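Local coordinates for protein CytC3 (Streptomyces, PDB 3GJA) that is a nonheme iron halogenase of the phytanoyl-CoA dioxygenase family, probably chlorinating an amino acid held on a carrier protein, at residues K129-W134 and T275-G280; P269-L274 and I281-Y286; L99-E104 and I144-V149. All blocks are in the same frame, centred on the assembly; numbering follows the deposited sequence.

The three contacts run from the centre of the chain outward. Interaction 3 lies about 5 Å from the chain centre, in the main antiparallel sheet of the beta barrel. Interactions 1 and 2 lie about 16 and 19 Å from it, and their centres are about 8 Å apart. They share the small hairpin of strands 276-278 and 281-282. Along the chain, 99-104 and 129-134 come before 144-149, and 269-274, 275-280 and 281-286 follow in turn. Interactions 1 and 3, with centres about 13 Å apart, both touch one bound acetate. Interaction 2, whose centre is about 17 Å from that of interaction 3, reaches it through Tyr286 OH and Trp101 O, 2.7 Å apart. The late hairpin is thus tied to the barrel.

Interaction 1. Residues K129-W134 and T275-G280; sequences KPQIIW and TEYGDG. With ACT (acetate ion), chain C.
Tyr277 pushes its phenol end between the side chains of Lys129 and Gln131. Its OH lies 3.6 Å from Lys129 CB and 3.6 Å from Gln131 CG. No hydrogen bond joins the two segments. Tyr277 has CG anti to the backbone N (chi1 -175°), which carries the ring out of its strand toward 129-134. The Gln131 amide and the Tyr277 ring are nearly parallel, their planes 11° apart. Gln131 OE1 comes to the ring edge, 4.0 Å from Tyr277 CE2. The aliphatic chain of Lys129 passes the other ortho carbon of the phenol, with Lys129 CD 4.2 Å from Tyr277 CE1. Gln131 OE1 accepts from Arg102 NH2, while Gln131 NE2 donates to Thr122 O and, at 2.9 Å, to O of the acetate. With an alanine in place of Gln131, Arg102 would probably lose an acceptor, Thr122 O and the acetate a donor, and the Tyr277 hydroxyl the chain beside it. The acetate probably comes from the crystallisation liquor. Tyr277 and Gly278 form a classic beta bulge opposite Ile281. The ring meets Tyr268 edge-to-face. The contact ties loop 129-131, which leads into strand 132-133 and its antiparallel partner 266-267, to the hairpin 276-278/281-282.

Interaction 2. Residues P269-L274 and I281-Y286; sequences PGTENL and INLEKY
Thr271, where it meets Leu283, is modelled with a left-handed helical backbone (phi 51°, psi 11°), unusual for a beta-branched residue and doubtful here. The model is too crowded around Thr271 for fine detail to be trusted. Both side chains leave their backbones toward each other and cross at about a right angle. The Thr271 methyl packs against the Leu283 branch, at a spacing that is doubtful. That methyl lies anti to the backbone N, while OG1 sits beside the N (chi1 -56°) and is bonded to Tyr268 O. Leu274 adds a backbone atom to the contact, its O lying 4.1 Å from Leu283 CB. Leu274 N donates to Thr271 O at 3.1 Å, closing a turn in 269-274. Tyr286 N donates to Leu283 O at 3.0 Å, closing another just after strand 281-282. Both Thr271 and Leu283 also pack on Tyr277. Arg301 NH2 binds Thr271 O, so that carbonyl has two partners. The contact packs the loop leading into strand 276-278 against the turn after strand 281-282. No hydrogen bond links the segments: they meet mainly through apolar groups, while Thr271 and the Leu283 backbone, which pairs with Thr275, have polar partners of their own.

Interaction 3. Residues L99-E104 and I144-V149; sequences LCWRSE and IGTITV. With ACT (acetate ion), chain C.
Thr146 joins 144-149 to Trp101 of 99-104 by a single side-chain hydrogen bond. The second segment leads up to it through Ile144 and Gly145, whose carbonyls are bonded to Thr122 OG1 and Trp134 NE1. At Thr146 the hydroxyl lies anti to the backbone N (chi1 -179°), facing the indole. Trp101 NE1 donates to Thr146 OG1 at 2.9 Å. The bond is nearly straight, 168° at the hydrogen, and OG1 lies almost in the ring plane at the indole edge. Thr146 OG1 is also bonded to Tyr260 O, so this buried oxygen has two partners; the straight in-plane bond would hold the indole edge toward Thr146. Next, Ile147 turns its end away, onto Val90 and Ile94 of helix 84-94. Thr148 OG1 makes a weak bond back to Thr146 O, 3.3 Å away. Val149 packs on Ile86 and Tyr260. On the first segment, Arg102 CB sits 3.7 Å above one Trp101 face, offset toward the rim. Trp101 CZ3 lies 3.6 Å above the guanidinium plane, also offset toward the rim. Arg102 NH1 donates at 2.8 Å to O of the acetate, at the guanidinium edge. Lys62 NZ, His125 N and Gln131 NE2 bond the same acetate. In the barrel sheet, cupin-type as in the PhyH family, strands 98-108 and 147-152 flank strand 253-262, and the buried Trp101-Thr146 bond spans it near the chain centre.

Interaction 1. Residues K129-W134 and T275-G280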
# COMPACT_ATOMS: atom_id res chain seq x y z
N LYS A 129 -5.66 -15.81 8.75
CA LYS A 129 -5.67 -14.91 9.90
C LYS A 129 -5.80 -13.46 9.48
O LYS A 129 -5.26 -13.05 8.45
CB LYS A 129 -4.38 -15.04 10.71
CG LYS A 129 -4.18 -16.36 11.43
CD LYS A 129 -2.87 -16.32 12.20
CE LYS A 129 -2.56 -17.64 12.88
NZ LYS A 129 -1.29 -17.57 13.64
N PRO A 130 -6.53 -12.64 10.26
CA PRO A 130 -6.67 -11.24 9.90
C PRO A 130 -5.37 -10.53 10.24
O PRO A 130 -4.89 -10.63 11.37
CB PRO A 130 -7.84 -10.78 10.77
CG PRO A 130 -7.61 -11.56 12.02
CD PRO A 130 -7.28 -12.95 11.49
N GLN A 131 -4.78 -9.84 9.27
CA GLN A 131 -3.52 -9.15 9.50
C GLN A 131 -3.79 -7.75 10.04
O GLN A 131 -2.89 -7.09 10.56
CB GLN A 131 -2.72 -9.07 8.20
CG GLN A 131 -2.53 -10.42 7.52
CD GLN A 131 -1.83 -10.33 6.17
OE1 GLN A 131 -0.62 -10.52 6.07
NE2 GLN A 131 -2.59 -10.02 5.13
N ILE A 132 -5.04 -7.32 9.92
CA ILE A 132 -5.45 -5.99 10.36
C ILE A 132 -6.73 -6.06 11.19
O ILE A 132 -7.71 -6.69 10.78
CB ILE A 132 -5.71 -5.09 9.12
CG1 ILE A 132 -4.38 -4.78 8.42
CG2 ILE A 132 -6.44 -3.82 9.54
CD1 ILE A 132 -3.40 -3.96 9.25
N ILE A 133 -6.72 -5.42 12.36
CA ILE A 133 -7.89 -5.40 13.24
C ILE A 133 -8.14 -4.01 13.83
O ILE A 133 -7.31 -3.49 14.57
CB ILE A 133 -7.74 -6.39 14.42
CG1 ILE A 133 -7.72 -7.83 13.92
CG2 ILE A 133 -8.90 -6.20 15.39
CD1 ILE A 133 -9.03 -8.30 13.34
N TRP A 134 -9.28 -3.43 13.48
CA TRP A 134 -9.65 -2.12 14.01
C TRP A 134 -10.46 -2.34 15.29
O TRP A 134 -11.08 -3.39 15.46
CB TRP A 134 -10.54 -1.36 13.03
CG TRP A 134 -9.86 -0.82 11.82
CD1 TRP A 134 -9.23 -1.53 10.84
CD2 TRP A 134 -9.79 0.56 11.43
NE1 TRP A 134 -8.78 -0.68 9.86
CE2 TRP A 134 -9.10 0.61 10.20
CE3 TRP A 134 -10.23 1.76 12.01
CZ2 TRP A 134 -8.85 1.81 9.52
CZ3 TRP A 134 -9.99 2.96 11.33
CH2 TRP A 134 -9.30 2.97 10.10
N THR A 275 7.19 -15.57 14.87
CA THR A 275 8.16 -15.01 13.94
C THR A 275 7.73 -15.49 12.56
O THR A 275 7.32 -14.69 11.72
CB THR A 275 9.60 -15.48 14.25
OG1 THR A 275 9.64 -16.91 14.32
CG2 THR A 275 10.08 -14.88 15.56
N GLU A 276 7.79 -16.80 12.35
CA GLU A 276 7.37 -17.39 11.08
C GLU A 276 5.85 -17.28 11.05
O GLU A 276 5.15 -18.02 11.74
CB GLU A 276 7.79 -18.85 11.01
CG GLU A 276 8.00 -19.35 9.60
CD GLU A 276 9.06 -18.54 8.87
OE1 GLU A 276 10.24 -18.58 9.29
OE2 GLU A 276 8.72 -17.85 7.88
N TYR A 277 5.35 -16.34 10.25
CA TYR A 277 3.92 -16.07 10.15
C TYR A 277 3.23 -16.72 8.95
O TYR A 277 2.01 -16.92 8.96
CB TYR A 277 3.72 -14.55 10.10
CG TYR A 277 2.28 -14.08 10.11
CD1 TYR A 277 1.51 -14.13 11.27
CD2 TYR A 277 1.70 -13.56 8.95
CE1 TYR A 277 0.20 -13.67 11.28
CE2 TYR A 277 0.39 -13.10 8.95
CZ TYR A 277 -0.35 -13.16 10.12
OH TYR A 277 -1.65 -12.70 10.12
N GLY A 278 4.00 -17.05 7.92
CA GLY A 278 3.41 -17.66 6.73
C GLY A 278 3.57 -16.77 5.51
O GLY A 278 3.71 -15.55 5.64
N ASP A 279 3.54 -17.37 4.33
CA ASP A 279 3.70 -16.64 3.07
C ASP A 279 5.06 -15.97 3.01
O ASP A 279 5.26 -14.99 2.30
CB ASP A 279 2.59 -15.59 2.90
CG ASP A 279 1.24 -16.20 2.58
OD1 ASP A 279 1.18 -17.05 1.66
OD2 ASP A 279 0.25 -15.84 3.23
N GLY A 280 6.01 -16.52 3.76
CA GLY A 280 7.35 -15.98 3.77
C GLY A 280 7.52 -14.81 4.72
O GLY A 280 8.59 -14.22 4.80
C ACT C . -1.06 -11.98 2.75
O ACT C . -1.32 -10.66 2.61
OXT ACT C . -1.83 -12.80 2.30
CH3 ACT C . 0.19 -12.43 3.46

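Interaction 2. Residues P269-L274 and I281-Y286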
# COMPACT_ATOMS: atom_id res chain seq x y z
N PRO A 269 -2.20 -8.88 14.71
CA PRO A 269 -2.71 -9.14 16.06
C PRO A 269 -2.31 -10.53 16.55
O PRO A 269 -2.10 -11.44 15.75
CB PRO A 269 -4.22 -8.98 15.91
CG PRO A 269 -4.46 -9.40 14.49
CD PRO A 269 -3.32 -8.70 13.77
N GLY A 270 -2.24 -10.69 17.86
CA GLY A 270 -1.81 -11.97 18.40
C GLY A 270 -0.33 -11.92 18.11
O GLY A 270 0.35 -10.98 18.54
N THR A 271 0.18 -12.90 17.38
CA THR A 271 1.60 -12.90 17.02
C THR A 271 2.50 -12.68 18.23
O THR A 271 3.71 -12.44 18.09
CB THR A 271 1.87 -11.78 15.98
OG1 THR A 271 1.01 -11.95 14.85
CG2 THR A 271 3.30 -11.81 15.52
N GLU A 272 1.92 -12.76 19.42
CA GLU A 272 2.64 -12.56 20.67
C GLU A 272 4.10 -13.02 20.60
O GLU A 272 5.02 -12.20 20.65
CB GLU A 272 1.92 -13.28 21.81
N ASN A 273 4.29 -14.33 20.49
CA ASN A 273 5.63 -14.90 20.43
C ASN A 273 5.87 -15.61 19.11
O ASN A 273 6.44 -16.71 19.08
CB ASN A 273 5.84 -15.86 21.60
N LEU A 274 5.45 -15.00 18.01
CA LEU A 274 5.62 -15.59 16.69
C LEU A 274 6.67 -14.87 15.86
O LEU A 274 7.00 -13.71 16.12
CB LEU A 274 4.30 -15.58 15.92
CG LEU A 274 3.09 -16.26 16.56
CD1 LEU A 274 1.92 -16.21 15.58
CD2 LEU A 274 3.42 -17.70 16.92
N ILE A 281 6.47 -14.47 5.45
CA ILE A 281 6.55 -13.37 6.40
C ILE A 281 7.19 -13.83 7.72
O ILE A 281 6.73 -14.79 8.34
CB ILE A 281 5.15 -12.82 6.76
CG1 ILE A 281 4.50 -12.18 5.54
CG2 ILE A 281 5.27 -11.82 7.90
CD1 ILE A 281 3.07 -11.77 5.79
N ASN A 282 8.24 -13.14 8.13
CA ASN A 282 8.89 -13.45 9.40
C ASN A 282 8.90 -12.15 10.19
O ASN A 282 9.64 -11.22 9.87
CB ASN A 282 10.31 -13.97 9.19
CG ASN A 282 10.96 -14.40 10.49
OD1 ASN A 282 11.61 -15.44 10.55
ND2 ASN A 282 10.79 -13.60 11.54
N LEU A 283 8.07 -12.08 11.23
CA LEU A 283 7.94 -10.89 12.07
C LEU A 283 9.14 -10.47 12.90
O LEU A 283 9.13 -9.39 13.47
CB LEU A 283 6.72 -11.03 12.99
CG LEU A 283 5.32 -10.76 12.42
CD1 LEU A 283 5.39 -10.41 10.94
CD2 LEU A 283 4.45 -11.98 12.62
N GLU A 284 10.16 -11.32 12.97
CA GLU A 284 11.33 -11.00 13.77
C GLU A 284 11.78 -9.55 13.61
O GLU A 284 11.86 -8.80 14.59
CB GLU A 284 12.49 -11.93 13.41
CG GLU A 284 13.68 -11.80 14.34
CD GLU A 284 14.84 -12.68 13.91
OE1 GLU A 284 14.62 -13.90 13.72
OE2 GLU A 284 15.97 -12.15 13.76
N LYS A 285 12.08 -9.13 12.39
CA LYS A 285 12.53 -7.76 12.16
C LYS A 285 11.45 -6.86 11.58
O LYS A 285 11.75 -5.79 11.06
CB LYS A 285 13.74 -7.77 11.23
CG LYS A 285 14.91 -8.58 11.77
CD LYS A 285 16.06 -8.61 10.79
CE LYS A 285 17.15 -9.56 11.26
NZ LYS A 285 18.24 -9.69 10.25
N TYR A 286 10.19 -7.28 11.67
CA TYR A 286 9.11 -6.45 11.15
C TYR A 286 8.77 -5.33 12.10
O TYR A 286 8.94 -5.44 13.32
CB TYR A 286 7.83 -7.25 10.90
CG TYR A 286 6.65 -6.35 10.61
CD1 TYR A 286 6.46 -5.81 9.33
CD2 TYR A 286 5.78 -5.95 11.62
CE1 TYR A 286 5.44 -4.89 9.07
CE2 TYR A 286 4.75 -5.03 11.38
CZ TYR A 286 4.59 -4.50 10.10
OH TYR A 286 3.60 -3.56 9.85

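Interaction 3. Residues L99-E104 and I144-V149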
# COMPACT_ATOMS: atom_id res chain seq x y z
N LEU A 99 0.18 4.95 10.50
CA LEU A 99 1.07 3.79 10.51
C LEU A 99 1.11 3.16 9.10
O LEU A 99 0.06 2.93 8.49
CB LEU A 99 0.52 2.76 11.49
CG LEU A 99 1.30 2.30 12.72
CD1 LEU A 99 1.98 3.46 13.42
CD2 LEU A 99 0.32 1.58 13.65
N CYS A 100 2.31 2.92 8.58
CA CYS A 100 2.46 2.24 7.30
C CYS A 100 2.86 0.84 7.73
O CYS A 100 3.99 0.63 8.18
CB CYS A 100 3.58 2.84 6.44
SG CYS A 100 3.89 1.88 4.91
N TRP A 101 1.94 -0.11 7.61
CA TRP A 101 2.24 -1.46 8.06
C TRP A 101 2.71 -2.42 6.97
O TRP A 101 3.08 -3.55 7.25
CB TRP A 101 1.02 -2.05 8.77
CG TRP A 101 -0.09 -2.33 7.83
CD1 TRP A 101 -0.96 -1.44 7.29
CD2 TRP A 101 -0.42 -3.61 7.28
NE1 TRP A 101 -1.82 -2.08 6.44
CE2 TRP A 101 -1.51 -3.41 6.41
CE3 TRP A 101 0.10 -4.90 7.43
CZ2 TRP A 101 -2.09 -4.46 5.69
CZ3 TRP A 101 -0.48 -5.94 6.72
CH2 TRP A 101 -1.56 -5.72 5.86
N ARG A 102 2.67 -1.97 5.72
CA ARG A 102 3.11 -2.81 4.62
C ARG A 102 3.24 -2.09 3.28
O ARG A 102 2.61 -1.06 3.03
CB ARG A 102 2.16 -3.99 4.45
CG ARG A 102 2.42 -4.80 3.18
CD ARG A 102 1.47 -5.96 3.04
NE ARG A 102 1.71 -7.00 4.02
CZ ARG A 102 1.01 -8.13 4.09
NH1 ARG A 102 0.04 -8.34 3.22
NH2 ARG A 102 1.29 -9.04 5.00
N SER A 103 4.10 -2.66 2.43
CA SER A 103 4.33 -2.18 1.08
C SER A 103 4.66 -3.43 0.26
O SER A 103 5.16 -4.43 0.80
CB SER A 103 5.48 -1.17 1.03
OG SER A 103 6.73 -1.81 1.01
N GLU A 104 4.35 -3.38 -1.03
CA GLU A 104 4.59 -4.51 -1.92
C GLU A 104 4.53 -4.04 -3.36
O GLU A 104 4.03 -2.95 -3.64
CB GLU A 104 3.53 -5.58 -1.70
CG GLU A 104 2.13 -5.08 -1.97
CD GLU A 104 1.06 -5.99 -1.40
OE1 GLU A 104 0.84 -7.09 -1.97
OE2 GLU A 104 0.47 -5.62 -0.37
N ILE A 144 -11.67 -4.20 8.96
CA ILE A 144 -10.33 -4.70 8.65
C ILE A 144 -9.70 -4.07 7.41
O ILE A 144 -8.77 -4.64 6.83
CB ILE A 144 -10.35 -6.22 8.44
CG1 ILE A 144 -11.25 -6.56 7.25
CG2 ILE A 144 -10.84 -6.92 9.70
CD1 ILE A 144 -11.16 -8.00 6.81
N GLY A 145 -10.19 -2.91 7.00
CA GLY A 145 -9.65 -2.26 5.82
C GLY A 145 -8.37 -1.48 6.07
O GLY A 145 -8.01 -1.18 7.21
N THR A 146 -7.68 -1.14 4.99
CA THR A 146 -6.44 -0.39 5.08
C THR A 146 -6.32 0.52 3.86
O THR A 146 -6.52 0.10 2.73
CB THR A 146 -5.22 -1.34 5.14
OG1 THR A 146 -4.01 -0.58 5.25
CG2 THR A 146 -5.15 -2.20 3.88
N ILE A 147 -6.02 1.79 4.10
CA ILE A 147 -5.87 2.75 3.02
C ILE A 147 -4.63 2.35 2.22
O ILE A 147 -3.53 2.26 2.77
CB ILE A 147 -5.69 4.18 3.56
CG1 ILE A 147 -7.00 4.63 4.22
CG2 ILE A 147 -5.30 5.14 2.44
CD1 ILE A 147 -8.15 4.78 3.25
N THR A 148 -4.84 2.09 0.94
CA THR A 148 -3.77 1.67 0.04
C THR A 148 -3.41 2.80 -0.91
O THR A 148 -4.28 3.40 -1.53
CB THR A 148 -4.22 0.44 -0.80
OG1 THR A 148 -4.65 -0.61 0.09
CG2 THR A 148 -3.10 -0.08 -1.68
N VAL A 149 -2.12 3.11 -1.00
CA VAL A 149 -1.63 4.14 -1.90
C VAL A 149 -0.82 3.40 -2.97
O VAL A 149 0.27 2.91 -2.71
CB VAL A 149 -0.72 5.15 -1.16
CG1 VAL A 149 -0.25 6.24 -2.13
CG2 VAL A 149 -1.47 5.77 -0.00
C ACT C . -1.06 -11.98 2.75
O ACT C . -1.32 -10.66 2.61
OXT ACT C . -1.83 -12.80 2.30
CH3 ACT C . 0.19 -12.43 3.46